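Local coordinates for regulator of g-protein signalling 1 (Homo sapiens, PDB 2BV1) that speeds up GTP hydrolysis by G protein alpha subunits through its RGS domain, driving them into the inactive GDP-bound form and damping receptor signalling, at residues E18-S23 / N138-L143; S25-L30 / V117-M122; I52-A57 / K78-S83. One frame throughout, in Å; residues are numbered along the deposited sequence.

Interaction 1. Residues E18-S23 / N138-L143; sequences EVMQWS and NLLNDL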
loop_
_atom_site.group_PDB
_atom_site.type_symbol
_atom_site.label_atom_id
_atom_site.label_comp_id
_atom_site.label_asym_id
_atom_site.label_seq_id
_atom_site.Cartn_x
_atom_site.Cartn_y
_atom_site.Cartn_z
ATOM N N GLU A 18 8.910 15.439 11.302
ATOM C CA GLU A 18 8.046 14.759 10.341
ATOM C C GLU A 18 8.227 13.263 10.377
ATOM O O GLU A 18 7.254 12.521 10.385
ATOM C CB GLU A 18 8.299 15.293 8.901
ATOM C CG GLU A 18 7.514 14.604 7.815
ATOM C CD GLU A 18 6.004 14.591 8.076
ATOM O OE1 GLU A 18 5.468 15.595 8.604
ATOM O OE2 GLU A 18 5.350 13.588 7.717
ATOM N N VAL A 19 9.480 12.826 10.373
ATOM C CA VAL A 19 9.813 11.432 10.415
ATOM C C VAL A 19 9.318 10.812 11.756
ATOM O O VAL A 19 8.868 9.682 11.752
ATOM C CB VAL A 19 11.308 11.227 10.255
ATOM C CG1 VAL A 19 11.717 9.747 10.510
ATOM C CG2 VAL A 19 11.756 11.730 8.883
ATOM N N MET A 20 9.405 11.543 12.886
ATOM C CA MET A 20 8.757 11.105 14.160
ATOM C C MET A 20 7.241 10.862 14.004
ATOM O O MET A 20 6.712 9.886 14.512
ATOM C CB MET A 20 8.960 12.131 15.308
ATOM C CG MET A 20 10.361 12.387 15.795
ATOM S SD MET A 20 10.632 13.741 17.056
ATOM C CE MET A 20 9.023 13.733 17.877
ATOM N N GLN A 21 6.535 11.777 13.345
ATOM C CA GLN A 21 5.108 11.656 13.081
ATOM C C GLN A 21 4.637 10.376 12.365
ATOM O O GLN A 21 3.504 9.914 12.574
ATOM C CB GLN A 21 4.600 12.892 12.333
ATOM C CG GLN A 21 4.426 14.137 13.218
ATOM C CD GLN A 21 3.247 14.034 14.192
ATOM O OE1 GLN A 21 2.064 14.002 13.788
ATOM N NE2 GLN A 21 3.564 14.003 15.489
ATOM N N TRP A 22 5.507 9.817 11.536
ATOM C CA TRP A 22 5.244 8.563 10.835
ATOM C C TRP A 22 5.032 7.391 11.811
ATOM O O TRP A 22 4.403 6.401 11.435
ATOM C CB TRP A 22 6.402 8.176 9.921
ATOM C CG TRP A 22 6.759 9.200 8.842
ATOM C CD1 TRP A 22 6.041 10.270 8.464
ATOM C CD2 TRP A 22 7.915 9.174 8.002
ATOM N NE1 TRP A 22 6.665 10.935 7.441
ATOM C CE2 TRP A 22 7.829 10.297 7.144
ATOM C CE3 TRP A 22 9.004 8.305 7.885
ATOM C CZ2 TRP A 22 8.812 10.610 6.204
ATOM C CZ3 TRP A 22 9.988 8.600 6.897
ATOM C CH2 TRP A 22 9.891 9.757 6.107
ATOM N N SER A 23 5.634 7.494 13.011
ATOM C CA SER A 23 5.380 6.525 14.086
ATOM C C SER A 23 4.028 6.704 14.759
ATOM O O SER A 23 3.610 5.850 15.526
ATOM C CB SER A 23 6.509 6.567 15.123
ATOM O OG SER A 23 6.303 7.672 15.945
ATOM N N ASN A 138 17.841 5.104 11.771
ATOM C CA ASN A 138 18.958 5.921 11.214
ATOM C C ASN A 138 18.480 7.229 10.642
ATOM O O ASN A 138 19.008 8.276 10.986
ATOM C CB ASN A 138 19.810 5.136 10.170
ATOM C CG ASN A 138 20.648 3.984 10.813
ATOM O OD1 ASN A 138 20.826 3.953 12.017
ATOM N ND2 ASN A 138 21.138 3.058 9.999
ATOM N N LEU A 139 17.467 7.182 9.776
ATOM C CA LEU A 139 16.935 8.402 9.163
ATOM C C LEU A 139 16.548 9.401 10.247
ATOM O O LEU A 139 16.961 10.550 10.229
ATOM C CB LEU A 139 15.725 8.099 8.279
ATOM C CG LEU A 139 15.141 9.255 7.475
ATOM C CD1 LEU A 139 16.175 9.768 6.374
ATOM C CD2 LEU A 139 13.808 8.933 6.839
ATOM N N LEU A 140 15.768 8.918 11.210
ATOM C CA LEU A 140 15.269 9.737 12.314
ATOM C C LEU A 140 16.392 10.391 13.116
ATOM O O LEU A 140 16.397 11.609 13.297
ATOM C CB LEU A 140 14.388 8.863 13.223
ATOM C CG LEU A 140 13.786 9.481 14.469
ATOM C CD1 LEU A 140 13.047 10.804 14.171
ATOM C CD2 LEU A 140 12.874 8.475 15.176
ATOM N N ASN A 141 17.348 9.582 13.564
ATOM C CA ASN A 141 18.386 10.055 14.468
ATOM C C ASN A 141 19.408 10.956 13.793
ATOM O O ASN A 141 19.790 11.987 14.339
ATOM C CB ASN A 141 19.040 8.859 15.166
ATOM C CG ASN A 141 18.178 8.360 16.342
ATOM O OD1 ASN A 141 18.289 8.883 17.462
ATOM N ND2 ASN A 141 17.281 7.413 16.076
ATOM N N ASP A 142 19.807 10.589 12.583
ATOM C CA ASP A 142 20.826 11.346 11.850
ATOM C C ASP A 142 20.313 12.716 11.373
ATOM O O ASP A 142 21.111 13.596 11.033
ATOM C CB ASP A 142 21.369 10.483 10.704
ATOM C CG ASP A 142 22.088 9.226 11.211
ATOM O OD1 ASP A 142 22.315 9.137 12.439
ATOM O OD2 ASP A 142 22.441 8.318 10.415
ATOM N N LEU A 143 18.992 12.900 11.345
ATOM C CA LEU A 143 18.395 14.227 11.106
ATOM C C LEU A 143 18.560 15.175 12.311
ATOM O O LEU A 143 18.423 16.374 12.172
ATOM C CB LEU A 143 16.912 14.109 10.767
ATOM C CG LEU A 143 16.580 13.799 9.309
ATOM C CD1 LEU A 143 15.138 13.315 9.202
ATOM C CD2 LEU A 143 16.798 15.023 8.414
#
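V19, M20 and W22 meet L139, L140 and L143 in a purely apolar helix-to-helix contact that joins the two ends of the chain, helix 16-21 near the N-terminus and helix 134-142 at the C-terminus. V19 is central, and its two methyls divide the work. The V19 and L140 side chains slide past each other in opposite directions, with V19 CG1, anti to the backbone N (chi1 171°), 3.9 Å from L140 CB, where the backbones also come closest. CG2 reaches L143 CD1 at 3.7 Å and L139 CD2 at 4.0 Å, so one methyl touches leucines a helical turn apart. In the all-helical RGS domain the first and last helices pack together in this way, and the present pair does so about 20 Å from the centre of the chain. M20 adds a near-perpendicular crossing, with its CG 3.5 Å from L140 CD1, before the rest of its chain turns away. On the other flank L139 CD2 approaches the six-membered ring of W22 obliquely, 3.8 Å from CZ3. Two contacts within its own segment help to orient the indole: its face lies over V19 CA, and its NE1 donates to E18 OE2 on the anti side of the carboxylate, with a bent N-H...O angle of 133°. Hydrogen bonds from V19 O to Y136 and from W22 O to Y127 tie the turn to helices 134-142 and 112-131.

Interaction 2. Residues S25-L30 / V117-M122; sequences SLEKLL and VIYTLM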
loop_
_atom_site.group_PDB
_atom_site.type_symbol
_atom_site.label_atom_id
_atom_site.label_comp_id
_atom_site.label_asym_id
_atom_site.label_seq_id
_atom_site.Cartn_x
_atom_site.Cartn_y
_atom_site.Cartn_z
ATOM N N SER A 25 0.918 6.762 13.176
ATOM C CA SER A 25 -0.012 5.859 12.530
ATOM C C SER A 25 0.469 5.588 11.134
ATOM O O SER A 25 1.194 6.410 10.554
ATOM C CB SER A 25 -1.438 6.425 12.491
ATOM O OG SER A 25 -1.555 7.497 11.585
ATOM N N LEU A 26 0.097 4.424 10.613
ATOM C CA LEU A 26 0.440 4.080 9.270
ATOM C C LEU A 26 -0.125 5.184 8.333
ATOM O O LEU A 26 0.510 5.573 7.335
ATOM C CB LEU A 26 -0.112 2.687 8.926
ATOM C CG LEU A 26 0.026 2.222 7.465
ATOM C CD1 LEU A 26 1.450 2.144 7.027
ATOM C CD2 LEU A 26 -0.666 0.880 7.342
ATOM N N GLU A 27 -1.309 5.674 8.669
ATOM C CA GLU A 27 -1.947 6.712 7.888
ATOM C C GLU A 27 -1.071 7.984 7.764
ATOM O O GLU A 27 -1.030 8.540 6.693
ATOM C CB GLU A 27 -3.346 7.027 8.402
ATOM C CG GLU A 27 -4.033 8.156 7.664
ATOM C CD GLU A 27 -5.401 8.482 8.242
ATOM O OE1 GLU A 27 -5.760 7.927 9.304
ATOM O OE2 GLU A 27 -6.125 9.282 7.627
ATOM N N LYS A 28 -0.383 8.427 8.824
ATOM C CA LYS A 28 0.532 9.576 8.716
ATOM C C LYS A 28 1.757 9.216 7.885
ATOM O O LYS A 28 2.208 10.008 7.060
ATOM C CB LYS A 28 0.979 10.112 10.080
ATOM C CG LYS A 28 -0.155 10.502 10.985
ATOM C CD LYS A 28 0.264 11.604 11.951
ATOM C CE LYS A 28 -0.823 11.905 12.964
ATOM N NZ LYS A 28 -0.596 13.246 13.535
ATOM N N LEU A 29 2.286 8.016 8.052
ATOM C CA LEU A 29 3.409 7.610 7.219
ATOM C C LEU A 29 3.028 7.646 5.703
ATOM O O LEU A 29 3.783 8.180 4.854
ATOM C CB LEU A 29 3.888 6.203 7.626
ATOM C CG LEU A 29 4.968 5.514 6.787
ATOM C CD1 LEU A 29 6.328 6.241 6.818
ATOM C CD2 LEU A 29 5.098 4.080 7.267
ATOM N N LEU A 30 1.869 7.071 5.371
ATOM C CA LEU A 30 1.442 7.027 3.970
ATOM C C LEU A 30 0.981 8.366 3.382
ATOM O O LEU A 30 0.879 8.465 2.177
ATOM C CB LEU A 30 0.364 5.958 3.744
ATOM C CG LEU A 30 0.765 4.556 4.131
ATOM C CD1 LEU A 30 -0.449 3.674 3.993
ATOM C CD2 LEU A 30 1.921 3.990 3.370
ATOM N N VAL A 117 -8.152 -4.986 3.872
ATOM C CA VAL A 117 -7.402 -6.122 4.358
ATOM C C VAL A 117 -5.899 -5.813 4.309
ATOM O O VAL A 117 -5.143 -6.032 5.289
ATOM C CB VAL A 117 -7.724 -7.423 3.547
ATOM C CG1 VAL A 117 -6.793 -8.582 3.953
ATOM C CG2 VAL A 117 -9.155 -7.833 3.736
ATOM N N ILE A 118 -5.432 -5.352 3.159
ATOM C CA ILE A 118 -4.000 -5.111 2.979
ATOM C C ILE A 118 -3.532 -3.961 3.875
ATOM O O ILE A 118 -2.473 -4.036 4.428
ATOM C CB ILE A 118 -3.628 -4.793 1.484
ATOM C CG1 ILE A 118 -3.898 -5.993 0.568
ATOM C CG2 ILE A 118 -2.210 -4.279 1.376
ATOM C CD1 ILE A 118 -3.261 -7.327 0.971
ATOM N N TYR A 119 -4.323 -2.925 4.041
ATOM C CA TYR A 119 -3.957 -1.858 4.972
ATOM C C TYR A 119 -3.753 -2.400 6.373
ATOM O O TYR A 119 -2.782 -2.089 7.045
ATOM C CB TYR A 119 -5.054 -0.827 5.000
ATOM C CG TYR A 119 -4.689 0.378 5.795
ATOM C CD1 TYR A 119 -4.002 1.412 5.198
ATOM C CD2 TYR A 119 -5.015 0.487 7.162
ATOM C CE1 TYR A 119 -3.680 2.533 5.884
ATOM C CE2 TYR A 119 -4.671 1.639 7.884
ATOM C CZ TYR A 119 -3.988 2.651 7.205
ATOM O OH TYR A 119 -3.613 3.811 7.800
ATOM N N THR A 120 -4.683 -3.258 6.814
ATOM C CA THR A 120 -4.549 -3.888 8.124
ATOM C C THR A 120 -3.310 -4.755 8.240
ATOM O O THR A 120 -2.595 -4.731 9.283
ATOM C CB THR A 120 -5.821 -4.691 8.429
ATOM O OG1 THR A 120 -6.942 -3.815 8.296
ATOM C CG2 THR A 120 -5.791 -5.369 9.835
ATOM N N LEU A 121 -3.037 -5.539 7.200
ATOM C CA LEU A 121 -1.863 -6.385 7.219
ATOM C C LEU A 121 -0.574 -5.565 7.434
ATOM O O LEU A 121 0.353 -5.977 8.176
ATOM C CB LEU A 121 -1.725 -7.216 5.941
ATOM C CG LEU A 121 -2.469 -8.523 5.681
ATOM C CD1 LEU A 121 -1.808 -9.193 4.460
ATOM C CD2 LEU A 121 -2.505 -9.491 6.867
ATOM N N MET A 122 -0.507 -4.446 6.741
ATOM C CA MET A 122 0.607 -3.490 6.916
ATOM C C MET A 122 0.575 -2.877 8.344
ATOM O O MET A 122 1.542 -2.880 9.055
ATOM C CB MET A 122 0.518 -2.396 5.852
ATOM C CG MET A 122 0.886 -2.871 4.438
ATOM S SD MET A 122 1.154 -1.548 3.190
ATOM C CE MET A 122 -0.391 -0.730 3.148
#
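L26 reaches across to Y119 and M122, and its side chain can be traced outward atom by atom. CB lies 3.8 Å from Y119 OH. CG, set anti to the backbone N (chi1 173°), is 4.0 Å from Y119 CE1, near the hydroxyl end of the ring. The CD2 branch sits over one face of the phenol, 3.8 Å from the ring centroid and only 16° off its normal, which meets the geometry of a CH-pi contact; the same methyl comes 3.7 Å from Y119 O and touches M122 CB at 3.8 Å, one helical turn further along. The two short helical segments run almost perpendicular, at 102°, with 11.7 Å between their axes, a gap that these long side chains bridge where the terminal helices of the RGS fold meet helix 112-131 of its four-helix bundle. Y119 arrives from the opposite direction to L26, its hydroxyl ending beside the first turn of helix 26-31, where E27 CB is 3.3 Å from OH. L30 CD1 slides past the ring obliquely, 3.9 Å from CE1. F39 of helix 33-45 packs against L26, L30 and M122. At the start of the shorter helix S25 is the N-cap, its OG accepting from K28 N.

Interaction 3. Residues I52-A57 / K78-S83; sequences IEFWLA and KAFVHS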
loop_
_atom_site.group_PDB
_atom_site.type_symbol
_atom_site.label_atom_id
_atom_site.label_comp_id
_atom_site.label_asym_id
_atom_site.label_seq_id
_atom_site.Cartn_x
_atom_site.Cartn_y
_atom_site.Cartn_z
ATOM N N ILE A 52 2.148 -2.349 -0.454
ATOM C CA ILE A 52 2.047 -0.894 -0.584
ATOM C C ILE A 52 1.760 -0.515 -2.033
ATOM O O ILE A 52 1.041 0.432 -2.320
ATOM C CB ILE A 52 3.301 -0.147 -0.041
ATOM C CG1 ILE A 52 2.987 1.359 0.098
ATOM C CG2 ILE A 52 4.524 -0.350 -0.940
ATOM C CD1 ILE A 52 4.176 2.202 0.553
ATOM N N GLU A 53 2.319 -1.275 -2.946
ATOM C CA GLU A 53 2.069 -1.050 -4.356
ATOM C C GLU A 53 0.628 -1.276 -4.725
ATOM O O GLU A 53 0.018 -0.459 -5.417
ATOM C CB GLU A 53 2.983 -1.934 -5.150
ATOM C CG GLU A 53 4.377 -1.442 -5.075
ATOM C CD GLU A 53 5.279 -2.191 -5.997
ATOM O OE1 GLU A 53 4.880 -3.285 -6.496
ATOM O OE2 GLU A 53 6.401 -1.685 -6.203
ATOM N N PHE A 54 0.047 -2.358 -4.191
ATOM C CA PHE A 54 -1.379 -2.572 -4.329
ATOM C C PHE A 54 -2.165 -1.444 -3.749
ATOM O O PHE A 54 -3.070 -0.918 -4.402
ATOM C CB PHE A 54 -1.842 -3.917 -3.676
ATOM C CG PHE A 54 -3.300 -4.129 -3.756
ATOM C CD1 PHE A 54 -3.919 -4.325 -4.998
ATOM C CD2 PHE A 54 -4.105 -4.059 -2.606
ATOM C CE1 PHE A 54 -5.327 -4.508 -5.080
ATOM C CE2 PHE A 54 -5.473 -4.252 -2.673
ATOM C CZ PHE A 54 -6.119 -4.464 -3.916
ATOM N N TRP A 55 -1.820 -1.054 -2.521
ATOM C CA TRP A 55 -2.527 0.027 -1.847
ATOM C C TRP A 55 -2.489 1.345 -2.662
ATOM O O TRP A 55 -3.503 1.965 -2.880
ATOM C CB TRP A 55 -1.958 0.217 -0.429
ATOM C CG TRP A 55 -2.757 1.159 0.371
ATOM C CD1 TRP A 55 -3.826 0.856 1.145
ATOM C CD2 TRP A 55 -2.569 2.579 0.491
ATOM N NE1 TRP A 55 -4.323 1.985 1.727
ATOM C CE2 TRP A 55 -3.573 3.056 1.344
ATOM C CE3 TRP A 55 -1.647 3.489 -0.045
ATOM C CZ2 TRP A 55 -3.702 4.388 1.668
ATOM C CZ3 TRP A 55 -1.764 4.815 0.299
ATOM C CH2 TRP A 55 -2.784 5.252 1.156
ATOM N N LEU A 56 -1.303 1.745 -3.122
ATOM C CA LEU A 56 -1.154 2.921 -3.990
ATOM C C LEU A 56 -1.892 2.781 -5.329
ATOM O O LEU A 56 -2.416 3.762 -5.855
ATOM C CB LEU A 56 0.336 3.191 -4.255
ATOM C CG LEU A 56 1.165 3.539 -3.029
ATOM C CD1 LEU A 56 2.699 3.298 -3.255
ATOM C CD2 LEU A 56 0.831 4.967 -2.583
ATOM N N ALA A 57 -1.927 1.579 -5.909
ATOM C CA ALA A 57 -2.702 1.365 -7.146
ATOM C C ALA A 57 -4.197 1.586 -6.901
ATOM O O ALA A 57 -4.933 2.108 -7.750
ATOM C CB ALA A 57 -2.457 -0.032 -7.702
ATOM N N LYS A 78 -4.859 -8.506 -12.382
ATOM C CA LYS A 78 -3.835 -9.420 -12.892
ATOM C C LYS A 78 -2.493 -9.223 -12.175
ATOM O O LYS A 78 -1.779 -10.177 -11.906
ATOM C CB LYS A 78 -3.686 -9.296 -14.427
ATOM N N ALA A 79 -2.159 -7.984 -11.853
ATOM C CA ALA A 79 -0.862 -7.683 -11.282
ATOM C C ALA A 79 -0.736 -8.108 -9.803
ATOM O O ALA A 79 0.342 -8.407 -9.367
ATOM C CB ALA A 79 -0.547 -6.192 -11.419
ATOM N N PHE A 80 -1.838 -8.181 -9.077
ATOM C CA PHE A 80 -1.799 -8.266 -7.584
ATOM C C PHE A 80 -2.742 -9.313 -6.977
ATOM O O PHE A 80 -2.395 -9.988 -6.039
ATOM C CB PHE A 80 -2.188 -6.904 -6.972
ATOM C CG PHE A 80 -1.201 -5.792 -7.250
ATOM C CD1 PHE A 80 0.075 -5.832 -6.716
ATOM C CD2 PHE A 80 -1.579 -4.678 -8.004
ATOM C CE1 PHE A 80 0.984 -4.802 -6.973
ATOM C CE2 PHE A 80 -0.675 -3.649 -8.282
ATOM C CZ PHE A 80 0.597 -3.696 -7.754
ATOM N N VAL A 81 -3.934 -9.431 -7.522
ATOM C CA VAL A 81 -5.023 -10.143 -6.863
ATOM C C VAL A 81 -5.161 -11.531 -7.408
ATOM O O VAL A 81 -5.409 -12.478 -6.656
ATOM C CB VAL A 81 -6.362 -9.412 -7.050
ATOM C CG1 VAL A 81 -7.526 -10.234 -6.451
ATOM C CG2 VAL A 81 -6.293 -8.036 -6.443
ATOM N N HIS A 82 -5.012 -11.645 -8.723
ATOM C CA HIS A 82 -5.217 -12.900 -9.406
ATOM C C HIS A 82 -4.185 -13.913 -8.923
ATOM O O HIS A 82 -3.015 -13.584 -8.652
ATOM C CB HIS A 82 -5.138 -12.730 -10.935
ATOM C CG HIS A 82 -5.448 -13.981 -11.689
ATOM N ND1 HIS A 82 -4.471 -14.850 -12.118
ATOM C CD2 HIS A 82 -6.625 -14.515 -12.090
ATOM C CE1 HIS A 82 -5.032 -15.873 -12.740
ATOM N NE2 HIS A 82 -6.338 -15.691 -12.738
ATOM N N SER A 83 -4.671 -15.151 -8.830
ATOM C CA SER A 83 -3.922 -16.336 -8.439
ATOM C C SER A 83 -2.533 -16.438 -9.084
ATOM O O SER A 83 -1.583 -16.914 -8.474
ATOM C CB SER A 83 -4.793 -17.550 -8.808
ATOM O OG SER A 83 -6.178 -17.141 -8.910
#
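F54 and F80 form an aromatic pair that joins helix 50-62 to the C-terminal end of helix 69-81, two successive helices of the RGS domain's helical bundle. The ring-ring interaction is an offset edge-to-face stack: the edge of F54 is directed at the face of F80, with the centroids 5.8 Å apart and the planes at 66°. F80 CD2 lies in the plane of the F54 ring at its edge, and F54 CD1 approaches F80 CB at 3.7 Å, so contact extends from the F80 ring to the base of its side chain.

A second kind of contact uses the same F80 face. F54 CB stands above it, 4.2 Å from the centroid and 17° off the normal, as a CH-pi contact, while F54 CA is centred over the ring. The ring is thus laid flat against the backbone of helix 50-62, and its opposite face is covered toward the rim by A79 CB, from its own helix. F80 achieves this with CG anti to its carbonyl carbon (chi1 -66°).

No hydrogen bond crosses between the segments. A wider pi-type turn at 78-81 shapes the end of helix 69-81, and F80 is held by backbone hydrogen bonding with I89. F54 also packs on A114 and I118 of helix 112-131.

Aliphatic packing fills in the border. E53 CB touches F80 CE1 at 3.9 Å, and A57 CB, one turn further along the helix, meets CE2 at 4.1 Å; both E53 and A57 direct their CB atoms toward the partner segment. V81 CG2 meets F54 CE1, oblique to the ring, at 3.9 Å.

Interactions 1, 2 and 3 follow one another along the elongated helical domain. The centres of the first two are about 17 Å apart, those of the last two about 15 Å, and those of the outer two about 28 Å. In sequence they are concentric: interaction 1 pairs the chain ends, interaction 2 the helices 26-31 and 112-131 within that span, and interaction 3 the helices 50-62 and 69-81 within both. W22 CD2 lies 3.5 Å from L29 CD1, and I118 CG1 lies 3.7 Å from F54 CD2. Interactions 1 and 3 do not touch (nearest atoms about 11 Å apart); interaction 2, in contact with both, connects them across the domain that acts on G protein alpha subunits.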